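Local coordinates for protein 2-hydroxyisobutanoyl-CoA mutase large subunit (Aquincola tertiaricarbonis, PDB 4R3U) that catalyses, together with its small cobalamin-binding partner subunit, the reversible isomerization of 2-hydroxyisobutyryl-CoA and (S)-3-hydroxybutyryl-CoA, at residues Ser21-Glu26 with Tyr61-Ile66; Phe104-Asp109 with Ile506-Arg511; Tyr224-Ser229 with Leu449-Trp454; Ser367-Gly372 with Ser407-Val412. All coordinates share one frame; numbering follows the deposited sequence.

Following the chain from its N terminus, interaction 1 opens and closes first: it folds helix 17-32 back onto the loop at residues 61-66, across 34 intervening residues. Interaction 2 then joins the start of helix 107-119 to helix 501-515 and closes a loop of 396 residues. Inside that loop lies interaction 3, between helices 226-243 and 446-451, and inside interaction 3 lies interaction 4, between the end of helix 357-370 and the loop after helix 390-405. The last three are therefore concentric, and no two contacts cross. Interactions 1 and 4, with centres about 28 Å apart, both touch the second large subunit; interactions 2 and 3 touch no other protein chain.

Interaction 1 of 4, residues Ser21-Glu26 with Tyr61-Ile66; sequences SQLQSE and YTAADI
Two torsions aim Leu23 at Ala63 and Ala64: chi1 (-69°) sets CG beside the backbone N, on the far side from the carbonyl carbon, and chi2 (169°) stretches CD1 away from the helix. Leu23 CD1 lies 3.7 Å from Ala64 N and 3.8 Å from Ala63 CB. Closer to the helix surface, Leu23 CB faces Ala64 CB at 4.1 Å. Gln24 adds its CG, 4.0 Å from the same Ala64 CB, so the alanine methyl is held by two successive residues of one helical turn. Small side chains on the turn let the backbones come near: the CA atoms of Leu23 and Ala64 are 6.4 Å apart. No hydrogen bond crosses between the segments, and 167 Å² is buried between them.

A bond within 61-66 helps to hold its shape: Asp65 OD2 accepts from Thr62 N at 2.6 Å, nearly straight (168°), while OD1 of the same carboxylate forms a salt bridge with Arg27, also on helix 17-32. This apolar contact thus has an ionic neighbour one helical turn further on. In the fold, it docks the N-terminal helix 17-32 on the loop between strands 56-57 and 97-102; Tyr420 of helix 420-442 touches Ala63, and Leu71 of the second subunit packs on both Leu23 and Ala63.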
loop_
_atom_site.group_PDB
_atom_site.type_symbol
_atom_site.label_atom_id
_atom_site.label_comp_id
_atom_site.label_asym_id
_atom_site.label_seq_id
_atom_site.Cartn_x
_atom_site.Cartn_y
_atom_site.Cartn_z
ATOM N N SER A 21 -18.605 20.193 26.535
ATOM C CA SER A 21 -19.230 21.483 26.267
ATOM C C SER A 21 -18.246 22.380 25.568
ATOM O O SER A 21 -18.600 22.977 24.553
ATOM C CB SER A 21 -19.698 22.135 27.568
ATOM O OG SER A 21 -20.786 21.407 28.121
ATOM N N GLN A 22 -17.003 22.457 26.101
ATOM C CA GLN A 22 -15.903 23.238 25.537
ATOM C C GLN A 22 -15.642 22.799 24.094
ATOM O O GLN A 22 -15.620 23.650 23.207
ATOM C CB GLN A 22 -14.623 23.052 26.370
ATOM C CG GLN A 22 -14.446 24.063 27.498
ATOM C CD GLN A 22 -13.184 23.789 28.293
ATOM O OE1 GLN A 22 -12.101 23.501 27.745
ATOM N NE2 GLN A 22 -13.293 23.891 29.611
ATOM N N LEU A 23 -15.509 21.476 23.860
ATOM C CA LEU A 23 -15.265 20.900 22.535
ATOM C C LEU A 23 -16.324 21.302 21.526
ATOM O O LEU A 23 -15.966 21.749 20.434
ATOM C CB LEU A 23 -15.162 19.358 22.585
ATOM C CG LEU A 23 -13.939 18.755 23.268
ATOM C CD1 LEU A 23 -14.120 17.269 23.463
ATOM C CD2 LEU A 23 -12.689 19.020 22.479
ATOM N N GLN A 24 -17.617 21.152 21.889
ATOM C CA GLN A 24 -18.757 21.464 21.025
ATOM C C GLN A 24 -18.867 22.965 20.738
ATOM O O GLN A 24 -19.239 23.350 19.633
ATOM C CB GLN A 24 -20.069 20.917 21.626
ATOM C CG GLN A 24 -20.231 19.398 21.540
ATOM C CD GLN A 24 -21.437 18.928 22.327
ATOM O OE1 GLN A 24 -21.399 18.793 23.555
ATOM N NE2 GLN A 24 -22.548 18.684 21.642
ATOM N N SER A 25 -18.534 23.802 21.728
ATOM C CA SER A 25 -18.572 25.257 21.606
ATOM C C SER A 25 -17.438 25.707 20.681
ATOM O O SER A 25 -17.682 26.492 19.756
ATOM C CB SER A 25 -18.447 25.909 22.982
ATOM O OG SER A 25 -18.301 27.320 22.900
ATOM N N GLU A 26 -16.215 25.171 20.915
ATOM C CA GLU A 26 -15.010 25.457 20.141
ATOM C C GLU A 26 -15.152 25.078 18.674
ATOM O O GLU A 26 -14.646 25.813 17.823
ATOM C CB GLU A 26 -13.789 24.741 20.732
ATOM C CG GLU A 26 -13.131 25.479 21.888
ATOM C CD GLU A 26 -12.017 24.728 22.595
ATOM O OE1 GLU A 26 -11.452 23.773 22.010
ATOM O OE2 GLU A 26 -11.711 25.102 23.750
ATOM N N TYR A 61 -13.552 14.580 13.463
ATOM C CA TYR A 61 -14.167 13.978 14.640
ATOM C C TYR A 61 -13.349 14.379 15.893
ATOM O O TYR A 61 -12.113 14.423 15.848
ATOM C CB TYR A 61 -14.274 12.439 14.481
ATOM C CG TYR A 61 -15.270 11.995 13.431
ATOM C CD1 TYR A 61 -14.961 12.066 12.073
ATOM C CD2 TYR A 61 -16.510 11.476 13.791
ATOM C CE1 TYR A 61 -15.888 11.690 11.098
ATOM C CE2 TYR A 61 -17.433 11.068 12.823
ATOM C CZ TYR A 61 -17.116 11.172 11.477
ATOM O OH TYR A 61 -18.034 10.797 10.527
ATOM N N THR A 62 -14.044 14.719 16.984
ATOM C CA THR A 62 -13.431 15.101 18.259
ATOM C C THR A 62 -13.865 14.096 19.320
ATOM O O THR A 62 -14.636 13.179 19.010
ATOM C CB THR A 62 -13.786 16.542 18.631
ATOM O OG1 THR A 62 -15.207 16.656 18.871
ATOM C CG2 THR A 62 -13.301 17.548 17.579
ATOM N N ALA A 63 -13.387 14.260 20.571
ATOM C CA ALA A 63 -13.759 13.358 21.666
ATOM C C ALA A 63 -15.248 13.434 21.977
ATOM O O ALA A 63 -15.808 12.447 22.462
ATOM C CB ALA A 63 -12.951 13.681 22.903
ATOM N N ALA A 64 -15.889 14.598 21.664
ATOM C CA ALA A 64 -17.311 14.854 21.879
ATOM C C ALA A 64 -18.191 13.866 21.092
ATOM O O ALA A 64 -19.217 13.390 21.603
ATOM C CB ALA A 64 -17.650 16.295 21.518
ATOM N N ASP A 65 -17.755 13.534 19.869
ATOM C CA ASP A 65 -18.438 12.620 18.942
ATOM C C ASP A 65 -18.521 11.193 19.457
ATOM O O ASP A 65 -19.390 10.456 19.015
ATOM C CB ASP A 65 -17.758 12.642 17.559
ATOM C CG ASP A 65 -17.730 14.005 16.909
ATOM O OD1 ASP A 65 -18.817 14.605 16.732
ATOM O OD2 ASP A 65 -16.630 14.481 16.589
ATOM N N ILE A 66 -17.614 10.800 20.364
ATOM C CA ILE A 66 -17.568 9.441 20.913
ATOM C C ILE A 66 -17.928 9.333 22.399
ATOM O O ILE A 66 -17.908 8.233 22.950
ATOM C CB ILE A 66 -16.265 8.680 20.515
ATOM C CG1 ILE A 66 -14.980 9.372 21.030
ATOM C CG2 ILE A 66 -16.222 8.440 19.011
ATOM C CD1 ILE A 66 -13.836 8.402 21.294
#

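Interaction 2 of 4, residues Phe104-Asp109 with Ile506-Arg511; sequences FGTGED and ISRTRR
Arg508 and Glu108 meet end-on in a two-pronged salt bridge, the tight part of this contact. Arg508 NH1 binds Glu108 OE1 at 2.9 Å with an N-H...O angle of 169°, and Arg508 NH2 binds Glu108 OE2 at 2.7 Å and 158°. Both oxygens lie at the edge of the guanidinium, near its plane; the carboxylate is tilted 24° against it, and both donors lie out of the carboxylate plane. Glu108 OE1 is gripped twice: Thr106 OG1 donates to it at 2.8 Å from the face opposite Arg508 NH1, which should restrain rotation of the carboxylate.

Away from this pair the contact is loose. The backbones stand well apart, with 10.0 Å between the CA atoms of Thr106 and Arg508, and the long arginine, bent at chi2 and chi3, spans the gap. A water in the guanidinium plane fills in beside it, accepting from Arg508 NH1 at 3.2 Å and from Gly107 N at 2.9 Å. Glu108 itself is exposed, and the buried area is a modest 111 Å².

Arg508 NE has a second acid, Asp160, so a leucine in its place would probably leave both Glu108 and Asp160 without their cationic mate and the Glu108 carboxylate freer to turn. The bridge joins the first turn of helix 107-119, which follows strand 97-102 of the parallel barrel sheet, to helix 501-515; helix 158-164 lies alongside, its Ala163 touching both Glu108 and Arg508.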
loop_
_atom_site.group_PDB
_atom_site.type_symbol
_atom_site.label_atom_id
_atom_site.label_comp_id
_atom_site.label_asym_id
_atom_site.label_seq_id
_atom_site.Cartn_x
_atom_site.Cartn_y
_atom_site.Cartn_z
ATOM N N PHE A 104 -6.630 -25.516 -9.399
ATOM C CA PHE A 104 -6.662 -25.761 -10.846
ATOM C C PHE A 104 -6.268 -27.197 -11.135
ATOM O O PHE A 104 -5.527 -27.810 -10.361
ATOM C CB PHE A 104 -5.801 -24.776 -11.659
ATOM C CG PHE A 104 -4.334 -24.732 -11.306
ATOM C CD1 PHE A 104 -3.860 -23.834 -10.356
ATOM C CD2 PHE A 104 -3.417 -25.546 -11.963
ATOM C CE1 PHE A 104 -2.507 -23.801 -10.024
ATOM C CE2 PHE A 104 -2.063 -25.488 -11.655
ATOM C CZ PHE A 104 -1.617 -24.622 -10.685
ATOM N N GLY A 105 -6.774 -27.703 -12.246
ATOM C CA GLY A 105 -6.500 -29.038 -12.746
ATOM C C GLY A 105 -6.881 -30.119 -11.772
ATOM O O GLY A 105 -7.949 -30.059 -11.149
ATOM N N THR A 106 -5.990 -31.107 -11.633
ATOM C CA THR A 106 -6.151 -32.244 -10.725
ATOM C C THR A 106 -5.433 -31.948 -9.393
ATOM O O THR A 106 -4.735 -30.932 -9.281
ATOM C CB THR A 106 -5.681 -33.556 -11.408
ATOM O OG1 THR A 106 -4.265 -33.566 -11.579
ATOM C CG2 THR A 106 -6.413 -33.867 -12.728
ATOM N N GLY A 107 -5.613 -32.831 -8.410
ATOM C CA GLY A 107 -4.994 -32.739 -7.094
ATOM C C GLY A 107 -3.512 -32.442 -7.154
ATOM O O GLY A 107 -3.040 -31.509 -6.490
ATOM N N GLU A 108 -2.787 -33.195 -8.019
ATOM C CA GLU A 108 -1.342 -33.082 -8.301
ATOM C C GLU A 108 -0.947 -31.694 -8.731
ATOM O O GLU A 108 0.094 -31.204 -8.300
ATOM C CB GLU A 108 -0.934 -34.053 -9.415
ATOM C CG GLU A 108 -1.116 -35.514 -9.062
ATOM C CD GLU A 108 -2.393 -36.135 -9.582
ATOM O OE1 GLU A 108 -3.402 -35.408 -9.714
ATOM O OE2 GLU A 108 -2.379 -37.351 -9.878
ATOM N N ASP A 109 -1.775 -31.056 -9.593
ATOM C CA ASP A 109 -1.546 -29.714 -10.103
ATOM C C ASP A 109 -1.578 -28.657 -8.978
ATOM O O ASP A 109 -0.621 -27.887 -8.822
ATOM C CB ASP A 109 -2.519 -29.393 -11.261
ATOM C CG ASP A 109 -2.418 -30.361 -12.434
ATOM O OD1 ASP A 109 -1.288 -30.807 -12.745
ATOM O OD2 ASP A 109 -3.469 -30.669 -13.045
ATOM N N ILE A 506 -11.001 -38.024 -15.238
ATOM C CA ILE A 506 -11.987 -39.100 -15.479
ATOM C C ILE A 506 -11.334 -40.481 -15.299
ATOM O O ILE A 506 -11.914 -41.361 -14.652
ATOM C CB ILE A 506 -12.707 -38.998 -16.852
ATOM C CG1 ILE A 506 -13.003 -37.542 -17.334
ATOM C CG2 ILE A 506 -13.933 -39.914 -16.959
ATOM C CD1 ILE A 506 -13.955 -36.738 -16.639
ATOM N N SER A 507 -10.101 -40.639 -15.825
ATOM C CA SER A 507 -9.294 -41.857 -15.737
ATOM C C SER A 507 -9.264 -42.384 -14.313
ATOM O O SER A 507 -9.527 -43.573 -14.111
ATOM C CB SER A 507 -7.873 -41.584 -16.212
ATOM O OG SER A 507 -7.850 -41.302 -17.599
ATOM N N ARG A 508 -8.964 -41.491 -13.327
ATOM C CA ARG A 508 -8.904 -41.812 -11.901
ATOM C C ARG A 508 -10.275 -42.112 -11.314
ATOM O O ARG A 508 -10.399 -43.088 -10.572
ATOM C CB ARG A 508 -8.214 -40.696 -11.113
ATOM C CG ARG A 508 -8.090 -40.970 -9.608
ATOM C CD ARG A 508 -6.831 -40.396 -9.028
ATOM N NE ARG A 508 -6.847 -38.941 -9.122
ATOM C CZ ARG A 508 -5.766 -38.183 -9.173
ATOM N NH1 ARG A 508 -5.879 -36.866 -9.302
ATOM N NH2 ARG A 508 -4.563 -38.732 -9.129
ATOM N N THR A 509 -11.291 -41.282 -11.630
ATOM C CA THR A 509 -12.670 -41.456 -11.151
ATOM C C THR A 509 -13.216 -42.813 -11.599
ATOM O O THR A 509 -13.777 -43.537 -10.767
ATOM C CB THR A 509 -13.554 -40.227 -11.495
ATOM O OG1 THR A 509 -13.014 -39.101 -10.813
ATOM C CG2 THR A 509 -14.994 -40.384 -11.034
ATOM N N ARG A 510 -12.991 -43.178 -12.900
ATOM C CA ARG A 510 -13.425 -44.447 -13.514
ATOM C C ARG A 510 -12.777 -45.655 -12.824
ATOM O O ARG A 510 -13.443 -46.687 -12.632
ATOM C CB ARG A 510 -13.101 -44.486 -15.027
ATOM C CG ARG A 510 -14.010 -43.635 -15.914
ATOM C CD ARG A 510 -13.771 -43.913 -17.392
ATOM N NE ARG A 510 -14.489 -42.965 -18.248
ATOM C CZ ARG A 510 -14.280 -42.812 -19.558
ATOM N NH1 ARG A 510 -13.342 -43.523 -20.178
ATOM N NH2 ARG A 510 -14.989 -41.927 -20.251
ATOM N N ARG A 511 -11.475 -45.515 -12.476
ATOM C CA ARG A 511 -10.638 -46.506 -11.822
ATOM C C ARG A 511 -11.154 -46.762 -10.406
ATOM O O ARG A 511 -11.352 -47.923 -10.033
ATOM C CB ARG A 511 -9.175 -46.015 -11.790
ATOM C CG ARG A 511 -8.142 -47.074 -11.412
ATOM C CD ARG A 511 -6.863 -46.487 -10.830
ATOM N NE ARG A 511 -7.076 -45.466 -9.793
ATOM C CZ ARG A 511 -6.649 -45.560 -8.537
ATOM N NH1 ARG A 511 -5.982 -46.635 -8.134
ATOM N NH2 ARG A 511 -6.887 -44.582 -7.676
HETATM O O HOH W 1 -7.947 -34.527 -8.866
#

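Interaction 3 of 4, residues Tyr224-Ser229 with Leu449-Trp454; sequences YPIAPS and LIEQGW
The flat carboxylate of Glu451 is not the part that touches Ile226: the aliphatic CG of Glu451 does so, 3.9 Å from Ile226 CD1, just ahead of a Schellman motif at Gly453. The indole of Trp454 faces its own segment, with Leu449 CD2 sitting 3.7 Å above one face, toward the rim. Tyr224, at the start of segment 224-229 and remote from the touching atoms, meets the ring of Trp564 edge-to-face. In the Schellman motif Gly453 has positive phi (69°) and two bonds run back into the last turn, Trp454 N to Leu449 O at 2.8 Å and Gly453 N to Ile450 O at 3.0 Å. The next helix starts at Trp454.

Across the contact Ile226 acts as a single finger. With chi2 at 178° its CG1-CD1 arm is extended, and CD1 lands on Ile450 CG2 at 3.7 Å, the two side chains crossing at a slant. No polar bond joins the segments, and 106 Å² is buried. Tyr216 of helix 213-219 touches both isoleucines, and Leu213 and Met217 of that helix touch Ile450, consistent with a helical layer around the TIM-type barrel.

Pro225 stands at the N-cap position of helix 226-243, and within the first turn Ser229 OG donates to Pro225 O at 3.0 Å from above the carbonyl plane.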
loop_
_atom_site.group_PDB
_atom_site.type_symbol
_atom_site.label_atom_id
_atom_site.label_comp_id
_atom_site.label_asym_id
_atom_site.label_seq_id
_atom_site.Cartn_x
_atom_site.Cartn_y
_atom_site.Cartn_z
ATOM N N TYR A 224 -29.557 -28.831 -3.007
ATOM C CA TYR A 224 -30.856 -29.145 -2.422
ATOM C C TYR A 224 -31.591 -27.909 -1.955
ATOM O O TYR A 224 -30.953 -26.858 -1.786
ATOM C CB TYR A 224 -30.637 -30.083 -1.205
ATOM C CG TYR A 224 -29.711 -31.236 -1.521
ATOM C CD1 TYR A 224 -30.106 -32.255 -2.395
ATOM C CD2 TYR A 224 -28.411 -31.276 -1.007
ATOM C CE1 TYR A 224 -29.245 -33.300 -2.721
ATOM C CE2 TYR A 224 -27.541 -32.320 -1.326
ATOM C CZ TYR A 224 -27.970 -33.334 -2.178
ATOM O OH TYR A 224 -27.136 -34.373 -2.507
ATOM N N PRO A 225 -32.907 -28.040 -1.647
ATOM C CA PRO A 225 -33.645 -26.898 -1.077
ATOM C C PRO A 225 -33.039 -26.456 0.267
ATOM O O PRO A 225 -32.286 -27.216 0.894
ATOM C CB PRO A 225 -35.068 -27.465 -0.889
ATOM C CG PRO A 225 -35.147 -28.678 -1.756
ATOM C CD PRO A 225 -33.775 -29.237 -1.752
ATOM N N ILE A 226 -33.347 -25.230 0.694
ATOM C CA ILE A 226 -32.825 -24.588 1.912
ATOM C C ILE A 226 -32.803 -25.480 3.166
ATOM O O ILE A 226 -31.729 -25.654 3.755
ATOM C CB ILE A 226 -33.517 -23.222 2.170
ATOM C CG1 ILE A 226 -33.555 -22.352 0.881
ATOM C CG2 ILE A 226 -32.832 -22.500 3.329
ATOM C CD1 ILE A 226 -34.225 -21.062 1.001
ATOM N N ALA A 227 -33.972 -26.049 3.556
ATOM C CA ALA A 227 -34.129 -26.883 4.755
ATOM C C ALA A 227 -33.154 -28.073 4.872
ATOM O O ALA A 227 -32.389 -28.081 5.845
ATOM C CB ALA A 227 -35.574 -27.318 4.934
ATOM N N PRO A 228 -33.102 -29.049 3.910
ATOM C CA PRO A 228 -32.126 -30.144 4.047
ATOM C C PRO A 228 -30.680 -29.671 4.008
ATOM O O PRO A 228 -29.833 -30.275 4.664
ATOM C CB PRO A 228 -32.460 -31.072 2.880
ATOM C CG PRO A 228 -33.218 -30.278 1.925
ATOM C CD PRO A 228 -33.944 -29.241 2.702
ATOM N N SER A 229 -30.410 -28.578 3.278
ATOM C CA SER A 229 -29.076 -27.988 3.133
ATOM C C SER A 229 -28.546 -27.355 4.436
ATOM O O SER A 229 -27.324 -27.329 4.663
ATOM C CB SER A 229 -29.074 -26.951 2.027
ATOM O OG SER A 229 -29.357 -27.565 0.791
ATOM N N LEU A 449 -37.036 -14.522 4.261
ATOM C CA LEU A 449 -36.537 -13.376 3.506
ATOM C C LEU A 449 -35.685 -13.809 2.325
ATOM O O LEU A 449 -35.690 -13.118 1.307
ATOM C CB LEU A 449 -35.783 -12.404 4.428
ATOM C CG LEU A 449 -36.567 -11.230 5.046
ATOM C CD1 LEU A 449 -37.978 -11.620 5.409
ATOM C CD2 LEU A 449 -35.854 -10.696 6.272
ATOM N N ILE A 450 -34.980 -14.955 2.445
ATOM C CA ILE A 450 -34.193 -15.567 1.365
ATOM C C ILE A 450 -35.204 -16.083 0.345
ATOM O O ILE A 450 -35.048 -15.826 -0.849
ATOM C CB ILE A 450 -33.223 -16.686 1.877
ATOM C CG1 ILE A 450 -31.988 -16.077 2.594
ATOM C CG2 ILE A 450 -32.801 -17.633 0.748
ATOM C CD1 ILE A 450 -31.030 -17.102 3.297
ATOM N N GLU A 451 -36.289 -16.735 0.827
ATOM C CA GLU A 451 -37.378 -17.222 -0.028
ATOM C C GLU A 451 -38.127 -16.065 -0.733
ATOM O O GLU A 451 -38.628 -16.257 -1.840
ATOM C CB GLU A 451 -38.350 -18.096 0.770
ATOM C CG GLU A 451 -37.794 -19.458 1.156
ATOM C CD GLU A 451 -38.597 -20.248 2.180
ATOM O OE1 GLU A 451 -39.615 -19.725 2.695
ATOM O OE2 GLU A 451 -38.190 -21.395 2.479
ATOM N N GLN A 452 -38.196 -14.875 -0.100
ATOM C CA GLN A 452 -38.854 -13.683 -0.673
ATOM C C GLN A 452 -37.862 -12.904 -1.594
ATOM O O GLN A 452 -38.269 -11.944 -2.256
ATOM C CB GLN A 452 -39.369 -12.743 0.449
ATOM C CG GLN A 452 -40.577 -13.244 1.270
ATOM C CD GLN A 452 -40.846 -12.416 2.538
ATOM O OE1 GLN A 452 -40.546 -11.212 2.616
ATOM N NE2 GLN A 452 -41.428 -13.035 3.569
ATOM N N GLY A 453 -36.576 -13.291 -1.567
ATOM C CA GLY A 453 -35.491 -12.656 -2.307
ATOM C C GLY A 453 -35.143 -11.264 -1.816
ATOM O O GLY A 453 -34.614 -10.452 -2.582
ATOM N N TRP A 454 -35.439 -10.984 -0.534
ATOM C CA TRP A 454 -35.254 -9.698 0.129
ATOM C C TRP A 454 -33.788 -9.240 0.241
ATOM O O TRP A 454 -33.494 -8.062 -0.011
ATOM C CB TRP A 454 -35.941 -9.732 1.504
ATOM C CG TRP A 454 -35.914 -8.444 2.286
ATOM C CD1 TRP A 454 -36.827 -7.432 2.235
ATOM C CD2 TRP A 454 -34.982 -8.094 3.323
ATOM N NE1 TRP A 454 -36.517 -6.467 3.169
ATOM C CE2 TRP A 454 -35.394 -6.852 3.852
ATOM C CE3 TRP A 454 -33.845 -8.721 3.865
ATOM C CZ2 TRP A 454 -34.715 -6.229 4.900
ATOM C CZ3 TRP A 454 -33.156 -8.092 4.888
ATOM C CH2 TRP A 454 -33.600 -6.868 5.408
#

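Interaction 4 of 4, residues Ser367-Gly372 with Ser407-Val412; sequences SAVLGG and SGVADV
Val409 packs against the adjacent Val369 and Leu370 and carries all the contacts of segment 407-412 within 4.5 Å. Its CG2 meets Val369 CG1 at 3.6 Å, methyl against methyl, and its CB receives Leu370 CD2 at 4.0 Å; both side chains cross that of Val409 at about a right angle. Val409 pays for this fit: with chi1 at -53°, CG2 lies between the backbone N and the carbonyl carbon, a less favoured place for a valine methyl. Val369, by contrast, holds CG1 anti to its own N (172°), pointing it across the gap.

Backbone turns probably help to position these groups. On the helix side, Gly371 N bonds to Ser367 O at 2.8 Å, and Gly372, at positive phi, forms a Schellman motif. On the loop side, Gly408 has positive phi, and a type I turn runs from it to Asp411, closed by Asp411 N to Gly408 O at 3.1 Å; Val409 occupies the second position of that turn.

Further out, Ile403 of helix 390-405 touches both valines, and Phe307 of the second subunit packs on Leu370 and Val409. Asp411 makes a salt bridge to Arg45 of that subunit. The side chain of Val369 is about 8 Å from those of the substrate-binding residues Met90 and Met98, but is not itself in contact with the bound 3-hydroxybutanoyl-CoA, which is about 13 Å away.

All three touching residues are buried and no hydrogen bond crosses between the segments, so the contact depends on hydrophobic burial and on the fit of branched side chains.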
loop_
_atom_site.group_PDB
_atom_site.type_symbol
_atom_site.label_atom_id
_atom_site.label_comp_id
_atom_site.label_asym_id
_atom_site.label_seq_id
_atom_site.Cartn_x
_atom_site.Cartn_y
_atom_site.Cartn_z
ATOM N N SER A 367 -5.827 -2.612 5.997
ATOM C CA SER A 367 -7.150 -2.496 6.632
ATOM C C SER A 367 -7.491 -3.814 7.372
ATOM O O SER A 367 -8.014 -3.775 8.477
ATOM C CB SER A 367 -8.225 -2.224 5.580
ATOM O OG SER A 367 -8.476 -0.850 5.352
ATOM N N ALA A 368 -7.172 -4.966 6.775
ATOM C CA ALA A 368 -7.427 -6.279 7.383
ATOM C C ALA A 368 -6.608 -6.500 8.668
ATOM O O ALA A 368 -7.135 -7.021 9.659
ATOM C CB ALA A 368 -7.136 -7.385 6.374
ATOM N N VAL A 369 -5.332 -6.063 8.642
ATOM C CA VAL A 369 -4.358 -6.164 9.739
ATOM C C VAL A 369 -4.768 -5.216 10.883
ATOM O O VAL A 369 -4.761 -5.611 12.050
ATOM C CB VAL A 369 -2.926 -5.882 9.192
ATOM C CG1 VAL A 369 -1.898 -5.776 10.316
ATOM C CG2 VAL A 369 -2.513 -6.954 8.197
ATOM N N LEU A 370 -5.152 -3.971 10.536
ATOM C CA LEU A 370 -5.598 -2.957 11.486
ATOM C C LEU A 370 -6.970 -3.367 12.041
ATOM O O LEU A 370 -7.304 -3.020 13.182
ATOM C CB LEU A 370 -5.646 -1.561 10.814
ATOM C CG LEU A 370 -4.331 -0.955 10.300
ATOM C CD1 LEU A 370 -4.527 0.488 9.942
ATOM C CD2 LEU A 370 -3.162 -1.087 11.313
ATOM N N GLY A 371 -7.717 -4.125 11.228
ATOM C CA GLY A 371 -9.015 -4.718 11.546
ATOM C C GLY A 371 -8.952 -5.973 12.401
ATOM O O GLY A 371 -9.987 -6.414 12.916
ATOM N N GLY A 372 -7.756 -6.553 12.571
ATOM C CA GLY A 372 -7.539 -7.706 13.448
ATOM C C GLY A 372 -7.920 -9.070 12.892
ATOM O O GLY A 372 -8.337 -9.949 13.651
ATOM N N SER A 407 6.535 -2.610 8.383
ATOM C CA SER A 407 5.667 -1.487 8.739
ATOM C C SER A 407 5.543 -1.180 10.253
ATOM O O SER A 407 5.179 -0.062 10.609
ATOM C CB SER A 407 4.290 -1.679 8.114
ATOM O OG SER A 407 3.552 -2.649 8.842
ATOM N N GLY A 408 5.754 -2.181 11.102
ATOM C CA GLY A 408 5.627 -2.091 12.560
ATOM C C GLY A 408 4.203 -2.205 13.091
ATOM O O GLY A 408 4.030 -2.311 14.302
ATOM N N VAL A 409 3.163 -2.223 12.204
ATOM C CA VAL A 409 1.741 -2.281 12.586
ATOM C C VAL A 409 1.352 -3.511 13.402
ATOM O O VAL A 409 0.264 -3.526 14.005
ATOM C CB VAL A 409 0.758 -2.048 11.422
ATOM C CG1 VAL A 409 1.072 -0.755 10.664
ATOM C CG2 VAL A 409 0.696 -3.261 10.503
ATOM N N ALA A 410 2.227 -4.553 13.388
ATOM C CA ALA A 410 1.979 -5.809 14.072
ATOM C C ALA A 410 2.365 -5.752 15.543
ATOM O O ALA A 410 2.014 -6.662 16.283
ATOM C CB ALA A 410 2.745 -6.924 13.374
ATOM N N ASP A 411 3.079 -4.694 15.976
ATOM C CA ASP A 411 3.611 -4.612 17.348
ATOM C C ASP A 411 2.741 -3.934 18.407
ATOM O O ASP A 411 3.046 -4.063 19.584
ATOM C CB ASP A 411 5.055 -4.083 17.345
ATOM C CG ASP A 411 5.998 -4.786 16.373
ATOM O OD1 ASP A 411 5.639 -5.865 15.878
ATOM O OD2 ASP A 411 7.132 -4.273 16.154
ATOM N N VAL A 412 1.686 -3.201 17.999
ATOM C CA VAL A 412 0.760 -2.537 18.915
ATOM C C VAL A 412 -0.618 -3.051 18.554
ATOM O O VAL A 412 -0.979 -3.015 17.376
ATOM C CB VAL A 412 0.869 -0.976 18.900
ATOM C CG1 VAL A 412 -0.229 -0.319 19.735
ATOM C CG2 VAL A 412 2.237 -0.523 19.395
#